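Local coordinates for protein erythromycin C-12 hydroxylase (Saccharopolyspora erythraea, PDB 2JJN) that hydroxylates erythromycin D at C-12 of its macrolactone ring to give erythromycin C, as a heme-dependent cytochrome P450 monooxygenase of erythromycin biosynthesis, at residues A202-D207 with D211-L216; G242-T247 with P286-M291; T314-A319 with Q343-H348. The protein carries 2 engineered substitutions. All coordinates share one frame; numbering follows the deposited sequence. Where two conformers were deposited one is given.

How the interactions relate
Following the chain, interaction 1 comes first and closes the tight loop between helix 180-206 and helix 212-218, about 27 Å between centres from interaction 2. The next helix, 228-259, then enters interaction 2, which brings residues 242-247 against 286-291 after a largely helical excursion. Interaction 3 follows, joining the end of strand 311-315 and helix 316-320 to the loop 343-348. The three lie in series, with none nested or crossed. Interactions 2 and 3 touch through the sheet, where Met291 pairs with Thr314, and outside it, where Pro289 bonds to Leu317 through the backbone and Pro286 packs on Ser345. Both reach the heme, whereas interaction 1 ties peripheral helices together.

Interaction 1: residues A202-D207 with D211-L216; sequences AERRAD and DLISRL
Arg204, in the last turn of helix 180-206, runs past Asp211, Ile213 and Ser214 at the start of helix 212-218; the two helices correspond to G and H of the cytochrome P450 fold, and the contact closes the short loop between them. Its charged partner is Asp211, described in the conformer given. OD2 of Asp211 lies 3.4 Å from NE of Arg204, over the NE side of the guanidinium face, with the guanidinium and carboxylate planes 41° apart. No N-H points at this oxygen, which makes the salt bridge a matter of charge alone. Water 1, 2.8 Å from Arg204 NE in the guanidinium plane, takes the NE hydrogen and bridges to Asp211 OD1 at 3.1 Å. Nearer the backbone the contact turns apolar: CG of Arg204 meets the CG2 branch of Ile213 at 3.7 Å, the side chains lying roughly perpendicular. A bend at chi2 (-56°) then swings the rest of the arginine along Ser214 OG, 3.4 Å from Arg204 CD, toward the carboxylate. The far end of the guanidinium has another partner, NH2 bonding to the carbonyl O of Gly153. In the second shell, Ile213 packs on Leu152 and Leu154, while Gly209 N donates to Ser214 OG. Asp211 is the N-cap of helix 212-218, and Ser214 grips both its oxygens: OD1 of Asp211 accepts from Ser214 N at 2.9 Å, approached from above the carboxylate plane, and OD2 of Asp211 accepts from Ser214 OG at 2.7 Å, on the syn side but tilted out of that plane.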
# COMPACT_ATOMS: atom_id res chain seq x y z
N ALA A 202 -17.37 8.10 18.40
CA ALA A 202 -18.21 8.51 19.52
C ALA A 202 -19.61 7.87 19.42
O ALA A 202 -20.23 7.51 20.44
CB ALA A 202 -18.31 10.04 19.59
N GLU A 203 -20.13 7.78 18.19
CA GLU A 203 -21.45 7.21 17.98
C GLU A 203 -21.48 5.72 18.35
O GLU A 203 -22.45 5.23 19.00
CB GLU A 203 -21.86 7.47 16.52
CG GLU A 203 -22.34 8.89 16.32
CD GLU A 203 -22.69 9.16 14.87
OE1 GLU A 203 -22.46 8.28 14.03
OE2 GLU A 203 -23.21 10.25 14.59
N ARG A 204 -20.43 5.01 17.96
CA ARG A 204 -20.39 3.56 18.30
C ARG A 204 -20.12 3.37 19.77
O ARG A 204 -20.59 2.38 20.39
CB ARG A 204 -19.36 2.82 17.45
CG ARG A 204 -19.73 2.85 15.97
CD ARG A 204 -21.11 2.29 15.69
NE ARG A 204 -21.31 2.23 14.23
CZ ARG A 204 -22.40 1.82 13.60
NH1 ARG A 204 -23.44 1.38 14.29
NH2 ARG A 204 -22.43 1.81 12.26
N ARG A 205 -19.36 4.29 20.39
CA ARG A 205 -19.19 4.20 21.87
C ARG A 205 -20.56 4.36 22.55
O ARG A 205 -20.86 3.72 23.59
CB ARG A 205 -18.19 5.28 22.32
CG ARG A 205 -17.65 5.06 23.77
CD ARG A 205 -16.65 6.19 24.19
NE ARG A 205 -15.47 6.17 23.33
CZ ARG A 205 -14.43 5.36 23.54
NH1 ARG A 205 -14.36 4.61 24.67
NH2 ARG A 205 -13.43 5.39 22.65
N ALA A 206 -21.43 5.20 22.00
CA ALA A 206 -22.77 5.34 22.56
C ALA A 206 -23.61 4.10 22.36
O ALA A 206 -24.43 3.76 23.21
CB ALA A 206 -23.48 6.53 21.91
N ASP A 207 -23.44 3.45 21.19
CA ASP A 207 -24.31 2.31 20.82
C ASP A 207 -23.52 1.32 19.96
O ASP A 207 -23.63 1.36 18.73
CB ASP A 207 -25.54 2.81 20.06
CG ASP A 207 -26.58 1.69 19.80
OD1 ASP A 207 -26.48 0.60 20.39
OD2 ASP A 207 -27.50 1.97 19.03
N ASP A 211 -19.60 -3.91 13.95
CA ASP A 211 -18.68 -3.34 12.93
C ASP A 211 -17.30 -3.08 13.55
O ASP A 211 -17.12 -3.16 14.78
CB ASP A 211 -19.25 -2.07 12.37
CG ASP A 211 -19.45 -0.99 13.52
OD1 ASP A 211 -18.52 -0.16 13.74
OD2 ASP A 211 -20.45 -1.07 14.32
N LEU A 212 -16.30 -2.76 12.71
CA LEU A 212 -14.95 -2.68 13.19
C LEU A 212 -14.74 -1.46 14.10
O LEU A 212 -13.98 -1.57 15.06
CB LEU A 212 -13.94 -2.71 12.03
CG LEU A 212 -12.51 -2.75 12.52
CD1 LEU A 212 -12.15 -4.03 13.21
CD2 LEU A 212 -11.57 -2.55 11.31
N ILE A 213 -15.41 -0.33 13.82
CA ILE A 213 -15.31 0.83 14.75
C ILE A 213 -15.81 0.42 16.14
O ILE A 213 -15.14 0.71 17.14
CB ILE A 213 -16.00 2.09 14.22
CG1 ILE A 213 -15.16 2.63 13.04
CG2 ILE A 213 -16.10 3.18 15.33
CD1 ILE A 213 -15.81 3.85 12.41
N SER A 214 -16.99 -0.21 16.22
CA SER A 214 -17.48 -0.68 17.54
C SER A 214 -16.49 -1.61 18.20
O SER A 214 -16.25 -1.53 19.42
CB SER A 214 -18.79 -1.43 17.36
OG SER A 214 -19.83 -0.56 16.90
N ARG A 215 -15.91 -2.54 17.43
CA ARG A 215 -14.96 -3.45 18.01
C ARG A 215 -13.70 -2.73 18.49
O ARG A 215 -13.13 -3.10 19.52
CB ARG A 215 -14.59 -4.53 17.01
CG ARG A 215 -15.77 -5.46 16.71
CD ARG A 215 -15.42 -6.42 15.56
NE ARG A 215 -14.29 -7.27 15.90
CZ ARG A 215 -14.38 -8.40 16.60
NH1 ARG A 215 -15.56 -8.84 17.02
NH2 ARG A 215 -13.28 -9.10 16.88
N LEU A 216 -13.30 -1.68 17.76
CA LEU A 216 -12.12 -0.92 18.15
C LEU A 216 -12.40 -0.13 19.46
O LEU A 216 -11.53 -0.02 20.33
CB LEU A 216 -11.73 0.08 17.06
CG LEU A 216 -11.01 -0.60 15.88
CD1 LEU A 216 -11.03 0.38 14.71
CD2 LEU A 216 -9.57 -1.01 16.25
O HOH W 1 -19.20 2.57 12.48

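Interaction 2: residues G242-T247 with P286-M291. With HEM (protoporphyrin IX containing Fe), chain B.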
# COMPACT_ATOMS: atom_id res chain seq x y z
N GLY A 242 -5.44 0.81 3.24
CA GLY A 242 -6.07 -0.30 2.53
C GLY A 242 -6.53 0.14 1.18
O GLY A 242 -6.73 -0.67 0.25
N HIS A 243 -6.69 1.44 1.04
CA HIS A 243 -7.32 1.90 -0.17
C HIS A 243 -6.28 2.15 -1.24
O HIS A 243 -6.28 1.48 -2.30
CB HIS A 243 -8.15 3.14 0.12
CG HIS A 243 -8.94 3.58 -1.06
ND1 HIS A 243 -9.57 4.80 -1.10
CD2 HIS A 243 -9.17 2.98 -2.25
CE1 HIS A 243 -10.17 4.93 -2.27
NE2 HIS A 243 -9.94 3.84 -2.99
N ILE A 244 -5.38 3.09 -0.97
CA ILE A 244 -4.32 3.42 -1.91
C ILE A 244 -3.72 2.13 -2.51
O ILE A 244 -3.60 1.96 -3.76
CB ILE A 244 -3.19 4.23 -1.19
CG1 ILE A 244 -1.98 4.45 -2.10
CG2 ILE A 244 -2.66 3.48 0.00
CD1 ILE A 244 -2.34 4.82 -3.47
N THR A 245 -3.35 1.23 -1.63
CA THR A 245 -2.46 0.13 -2.01
C THR A 245 -3.24 -0.87 -2.82
O THR A 245 -2.75 -1.39 -3.82
CB THR A 245 -1.96 -0.62 -0.77
OG1 THR A 245 -3.09 -1.00 0.02
CG2 THR A 245 -0.99 0.21 0.02
N THR A 246 -4.45 -1.16 -2.41
CA THR A 246 -5.19 -2.18 -3.11
C THR A 246 -5.57 -1.67 -4.49
O THR A 246 -5.43 -2.40 -5.50
CB THR A 246 -6.35 -2.76 -2.21
OG1 THR A 246 -5.92 -2.79 -0.81
CG2 THR A 246 -6.80 -4.09 -2.62
N THR A 247 -5.91 -0.38 -4.60
CA THR A 247 -6.16 0.25 -5.90
C THR A 247 -4.92 0.21 -6.84
O THR A 247 -5.02 -0.23 -7.98
CB THR A 247 -6.58 1.70 -5.71
OG1 THR A 247 -7.80 1.70 -4.95
CG2 THR A 247 -6.78 2.47 -7.07
N PRO A 286 5.78 -3.44 -6.32
CA PRO A 286 5.23 -3.15 -4.96
C PRO A 286 4.52 -1.80 -4.96
O PRO A 286 5.09 -0.83 -5.43
CB PRO A 286 6.48 -3.10 -4.07
CG PRO A 286 7.65 -2.85 -5.00
CD PRO A 286 7.25 -3.57 -6.31
N PRO A 287 3.28 -1.74 -4.47
CA PRO A 287 2.58 -0.46 -4.45
C PRO A 287 3.32 0.62 -3.69
O PRO A 287 3.29 1.77 -4.13
CB PRO A 287 1.25 -0.84 -3.78
CG PRO A 287 1.03 -2.31 -4.21
CD PRO A 287 2.40 -2.87 -4.13
N PHE A 288 4.00 0.25 -2.59
CA PHE A 288 4.80 1.22 -1.85
C PHE A 288 6.26 0.83 -2.07
O PHE A 288 6.74 -0.14 -1.48
CB PHE A 288 4.51 1.13 -0.36
CG PHE A 288 3.24 1.75 0.06
CD1 PHE A 288 2.44 1.09 0.98
CD2 PHE A 288 2.87 3.01 -0.38
CE1 PHE A 288 1.25 1.68 1.45
CE2 PHE A 288 1.67 3.60 0.06
CZ PHE A 288 0.88 2.92 0.97
N PRO A 289 6.96 1.50 -2.97
CA PRO A 289 8.35 1.09 -3.26
C PRO A 289 9.36 1.47 -2.19
O PRO A 289 10.50 0.95 -2.19
CB PRO A 289 8.63 1.83 -4.59
CG PRO A 289 7.72 2.98 -4.58
CD PRO A 289 6.46 2.51 -3.93
N GLN A 290 8.95 2.33 -1.27
CA GLN A 290 9.86 2.82 -0.22
C GLN A 290 9.12 3.04 1.08
O GLN A 290 7.91 3.31 1.09
CB GLN A 290 10.50 4.14 -0.69
CG GLN A 290 9.49 5.22 -1.06
CD GLN A 290 10.08 6.49 -1.66
OE1 GLN A 290 11.20 6.51 -2.18
NE2 GLN A 290 9.32 7.58 -1.56
N MET A 291 9.85 2.90 2.19
CA MET A 291 9.35 3.23 3.53
C MET A 291 10.34 4.13 4.21
O MET A 291 11.47 4.11 3.85
CB MET A 291 9.12 1.98 4.42
CG MET A 291 7.86 1.25 4.05
SD MET A 291 8.55 -0.10 3.17
CE MET A 291 8.81 -1.22 4.53
CHA HEM B . 1.63 -1.50 7.21
CHB HEM B . 2.00 -2.35 2.41
CHC HEM B . -2.77 -3.20 2.24
CHD HEM B . -3.25 -1.58 6.80
C1A HEM B . 2.11 -1.73 5.93
C2A HEM B . 3.53 -1.67 5.55
C3A HEM B . 3.63 -1.88 4.24
C4A HEM B . 2.29 -2.09 3.72
CMA HEM B . 4.91 -1.88 3.38
CAA HEM B . 4.70 -1.42 6.52
CBA HEM B . 4.90 0.06 6.80
CGA HEM B . 6.21 0.34 7.53
O1A HEM B . 6.97 -0.62 7.85
O2A HEM B . 6.45 1.55 7.83
C1B HEM B . 0.72 -2.67 1.95
C2B HEM B . 0.41 -3.10 0.61
C3B HEM B . -0.92 -3.35 0.56
C4B HEM B . -1.44 -3.06 1.89
CMB HEM B . 1.52 -3.22 -0.45
CAB HEM B . -1.83 -3.80 -0.60
CBB HEM B . -1.37 -4.60 -1.50
C1C HEM B . -3.31 -2.84 3.45
C2C HEM B . -4.72 -2.91 3.79
C3C HEM B . -4.86 -2.46 5.06
C4C HEM B . -3.53 -2.10 5.56
CMC HEM B . -5.80 -3.44 2.81
CAC HEM B . -6.13 -2.28 5.90
CBC HEM B . -7.14 -3.16 5.89
C1D HEM B . -1.98 -1.40 7.27
C2D HEM B . -1.71 -0.92 8.58
C3D HEM B . -0.22 -0.92 8.72
C4D HEM B . 0.29 -1.39 7.47
CMD HEM B . -2.74 -0.49 9.67
CAD HEM B . 0.61 -0.48 9.93
CBD HEM B . 0.95 -1.67 10.85
CGD HEM B . 1.86 -1.23 11.95
O1D HEM B . 2.43 -0.13 11.90
O2D HEM B . 2.01 -2.02 12.91
NA HEM B . 1.36 -2.02 4.78
NB HEM B . -0.44 -2.60 2.73
NC HEM B . -2.64 -2.32 4.54
ND HEM B . -0.76 -1.68 6.62
FE HEM B . -0.59 -2.31 4.69
O HOH W 2 -0.71 -0.19 4.05
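The oxygen-side wall of the heme pocket is built here from the long distal helix 228-259 of the P450 fold and the loop 286-289 that leads into strand 290-295. Residues 241-245 occupy the family's (A/G)Gx(D/E)T motif, with Ile244 where an acidic residue is usual and Thr245 as the I-helix threonine. The two elements meet through Phe288. CG2 of Ile244, given in one of two conformers, approaches CZ of the Phe288 ring at 3.7 Å. Thr245 also turns its methyl CG2 to this ring, though the modelled approach is too short to be trusted. With chi1 at 53°, OG1 of Thr245 lies between the backbone N and the carbonyl carbon and over the porphyrin rim, 3.1 Å from the vinyl carbon CAB of the heme. The Phe288 ring presents an edge to the cofactor: CD1 is 3.8 Å from the meso carbon CHB of the heme, and water 2, bound to the iron at 2.2 Å, also lies near the ring plane. At the heme edge, CG of Pro287 sits 3.9 Å from the carbonyl O of Thr245, and its CD packs on the heme methyl CMB. No hydrogen bond joins the two segments, and the hydroxyl of Thr245 bonds back to Ala241 O. The chemistry is a largely apolar rim close to the iron's water ligand, consistent with the role in oxygen activation that this threonine has in P450 relatives.

Interaction 3: residues T314-A319 with Q343-H348; sequences TWVLSA and QLSFGH. Engineered in segment 343-348: Leu344 (natural residue Phe). With HEM (protoporphyrin IX containing Fe), chain B; SO4 (sulfate ion), chain G.
Val316 and Ala319 meet Leu344 and Ser345 where the short helix 316-320 covers the start of the cysteine-ligand loop, the P450 signature that opens at Phe346 and Gly347 and leads to Cys353. Across the segments the interaction is apolar. Val316, one of two deposited conformers, offers both branches: CG2 lies 3.8 Å from CG of Leu344, an engineered residue, the side chains running antiparallel alongside each other, and CG1 of Val316 sits 4.0 Å from CA of Ser345. Leu344 holds its CG anti to the backbone N (chi1 -176°), which carries CD2 out to CB of Ala319, a tight 3.5 Å contact. Polar bonds fix the loop rather than the interface. OE1 of Gln343 accepts from Ser345 N at 3.2 Å on a lone pair in the carbonyl plane. Leu344 N donates at 3.1 Å to O1 of a sulfate ion, probably from the crystallisation liquor, that His56 also holds. The buried hydroxyl of Ser345 is satisfied by Leu282 O and Asn320 ND2. Heme contacts make the third group. Phe346 turns an edge to the porphyrin, its CE2 3.5 Å from the heme carbon C3B, and Gly347 N comes within 3.6 Å of the heme methyl CMA. At Gly347 (phi 102°, psi -162°) a CB would collide with the carbonyl O of Phe346, and the heme carbon CAA lies close on that side. Around this core, helix 56-64 touches Ala319 and Leu344, Phe346 packs on helix 356-374 and bonds through its backbone to Cys353, and Leu317 lies against helix 27-40.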
# COMPACT_ATOMS: atom_id res chain seq x y z
N THR A 314 13.98 3.20 2.91
CA THR A 314 14.33 1.81 2.53
C THR A 314 13.59 1.44 1.26
O THR A 314 12.37 1.46 1.26
CB THR A 314 13.92 0.77 3.59
OG1 THR A 314 12.53 0.87 3.91
CG2 THR A 314 14.73 0.91 4.90
N TRP A 315 14.33 1.14 0.21
CA TRP A 315 13.76 0.92 -1.12
C TRP A 315 13.38 -0.54 -1.30
O TRP A 315 14.15 -1.39 -1.78
CB TRP A 315 14.73 1.39 -2.19
CG TRP A 315 14.72 2.87 -2.41
CD1 TRP A 315 15.44 3.77 -1.74
CD2 TRP A 315 13.93 3.57 -3.37
NE1 TRP A 315 15.17 5.07 -2.24
CE2 TRP A 315 14.24 4.95 -3.24
CE3 TRP A 315 12.96 3.16 -4.31
CZ2 TRP A 315 13.62 5.94 -4.03
CZ3 TRP A 315 12.36 4.13 -5.11
CH2 TRP A 315 12.69 5.50 -4.97
N VAL A 316 12.14 -0.85 -0.88
CA VAL A 316 11.62 -2.21 -1.08
C VAL A 316 11.64 -2.60 -2.58
O VAL A 316 11.90 -3.74 -2.94
CB VAL A 316 10.23 -2.35 -0.43
CG1 VAL A 316 9.44 -3.50 -1.03
CG2 VAL A 316 10.45 -2.57 1.09
N LEU A 317 11.37 -1.64 -3.47
CA LEU A 317 11.41 -1.93 -4.90
C LEU A 317 12.78 -2.42 -5.30
O LEU A 317 12.89 -3.38 -6.08
CB LEU A 317 11.05 -0.68 -5.68
CG LEU A 317 11.21 -0.82 -7.20
CD1 LEU A 317 10.27 -1.95 -7.76
CD2 LEU A 317 10.90 0.52 -7.86
N SER A 318 13.84 -1.76 -4.80
CA SER A 318 15.19 -2.20 -5.16
C SER A 318 15.50 -3.57 -4.53
O SER A 318 16.07 -4.46 -5.18
CB SER A 318 16.14 -1.14 -4.64
OG SER A 318 17.51 -1.47 -4.96
N ALA A 319 15.15 -3.73 -3.25
CA ALA A 319 15.34 -5.04 -2.57
C ALA A 319 14.68 -6.14 -3.34
O ALA A 319 15.24 -7.25 -3.46
CB ALA A 319 14.76 -4.98 -1.14
N GLN A 343 6.79 -11.73 2.38
CA GLN A 343 6.53 -10.77 1.33
C GLN A 343 6.96 -9.36 1.75
O GLN A 343 6.23 -8.65 2.46
CB GLN A 343 5.02 -10.81 1.07
CG GLN A 343 4.55 -9.82 0.00
CD GLN A 343 5.29 -9.92 -1.27
OE1 GLN A 343 6.26 -9.17 -1.50
NE2 GLN A 343 4.89 -10.86 -2.14
N LEU A 344 8.16 -8.95 1.27
CA LEU A 344 8.74 -7.68 1.72
C LEU A 344 7.90 -6.48 1.30
O LEU A 344 8.03 -5.37 1.86
CB LEU A 344 10.19 -7.56 1.15
CG LEU A 344 10.94 -6.32 1.62
CD1 LEU A 344 11.15 -6.25 3.11
CD2 LEU A 344 12.36 -6.26 1.00
N SER A 345 7.06 -6.70 0.29
CA SER A 345 6.19 -5.57 -0.12
C SER A 345 5.14 -5.23 0.93
O SER A 345 4.50 -4.18 0.85
CB SER A 345 5.56 -5.87 -1.46
OG SER A 345 6.57 -6.06 -2.41
N PHE A 346 5.01 -6.10 1.93
CA PHE A 346 4.17 -5.79 3.11
C PHE A 346 5.00 -5.37 4.33
O PHE A 346 4.44 -5.17 5.40
CB PHE A 346 3.34 -7.01 3.52
CG PHE A 346 2.17 -7.31 2.62
CD1 PHE A 346 2.01 -8.56 2.05
CD2 PHE A 346 1.23 -6.31 2.32
CE1 PHE A 346 0.92 -8.84 1.18
CE2 PHE A 346 0.13 -6.59 1.46
CZ PHE A 346 -0.00 -7.85 0.89
N GLY A 347 6.30 -5.17 4.13
CA GLY A 347 7.18 -4.71 5.22
C GLY A 347 7.98 -5.85 5.78
O GLY A 347 8.13 -6.90 5.14
N HIS A 348 8.51 -5.62 6.98
CA HIS A 348 9.40 -6.60 7.62
C HIS A 348 9.51 -6.21 9.07
O HIS A 348 9.84 -5.08 9.37
CB HIS A 348 10.79 -6.54 6.94
CG HIS A 348 11.82 -7.38 7.63
ND1 HIS A 348 11.67 -8.75 7.78
CD2 HIS A 348 13.01 -7.04 8.20
CE1 HIS A 348 12.73 -9.22 8.43
NE2 HIS A 348 13.56 -8.22 8.67
CHA HEM B . 1.63 -1.50 7.21
CHB HEM B . 2.00 -2.35 2.41
CHC HEM B . -2.77 -3.20 2.24
CHD HEM B . -3.25 -1.58 6.80
C1A HEM B . 2.11 -1.73 5.93
C2A HEM B . 3.53 -1.67 5.55
C3A HEM B . 3.63 -1.88 4.24
C4A HEM B . 2.29 -2.09 3.72
CMA HEM B . 4.91 -1.88 3.38
CAA HEM B . 4.70 -1.42 6.52
CBA HEM B . 4.90 0.06 6.80
CGA HEM B . 6.21 0.34 7.53
O1A HEM B . 6.97 -0.62 7.85
O2A HEM B . 6.45 1.55 7.83
C1B HEM B . 0.72 -2.67 1.95
C2B HEM B . 0.41 -3.10 0.61
C3B HEM B . -0.92 -3.35 0.56
C4B HEM B . -1.44 -3.06 1.89
CMB HEM B . 1.52 -3.22 -0.45
CAB HEM B . -1.83 -3.80 -0.60
CBB HEM B . -1.37 -4.60 -1.50
C1C HEM B . -3.31 -2.84 3.45
C2C HEM B . -4.72 -2.91 3.79
C3C HEM B . -4.86 -2.46 5.06
C4C HEM B . -3.53 -2.10 5.56
CMC HEM B . -5.80 -3.44 2.81
CAC HEM B . -6.13 -2.28 5.90
CBC HEM B . -7.14 -3.16 5.89
C1D HEM B . -1.98 -1.40 7.27
C2D HEM B . -1.71 -0.92 8.58
C3D HEM B . -0.22 -0.92 8.72
C4D HEM B . 0.29 -1.39 7.47
CMD HEM B . -2.74 -0.49 9.67
CAD HEM B . 0.61 -0.48 9.93
CBD HEM B . 0.95 -1.67 10.85
CGD HEM B . 1.86 -1.23 11.95
O1D HEM B . 2.43 -0.13 11.90
O2D HEM B . 2.01 -2.02 12.91
NA HEM B . 1.36 -2.02 4.78
NB HEM B . -0.44 -2.60 2.73
NC HEM B . -2.64 -2.32 4.54
ND HEM B . -0.76 -1.68 6.62
FE HEM B . -0.59 -2.31 4.69
S SO4 G . 11.30 -11.47 0.35
O1 SO4 G . 10.21 -10.67 -0.29
O2 SO4 G . 12.25 -10.60 1.04
O3 SO4 G . 12.08 -12.30 -0.58
O4 SO4 G . 10.79 -12.32 1.41
O HOH W 2 -0.71 -0.19 4.05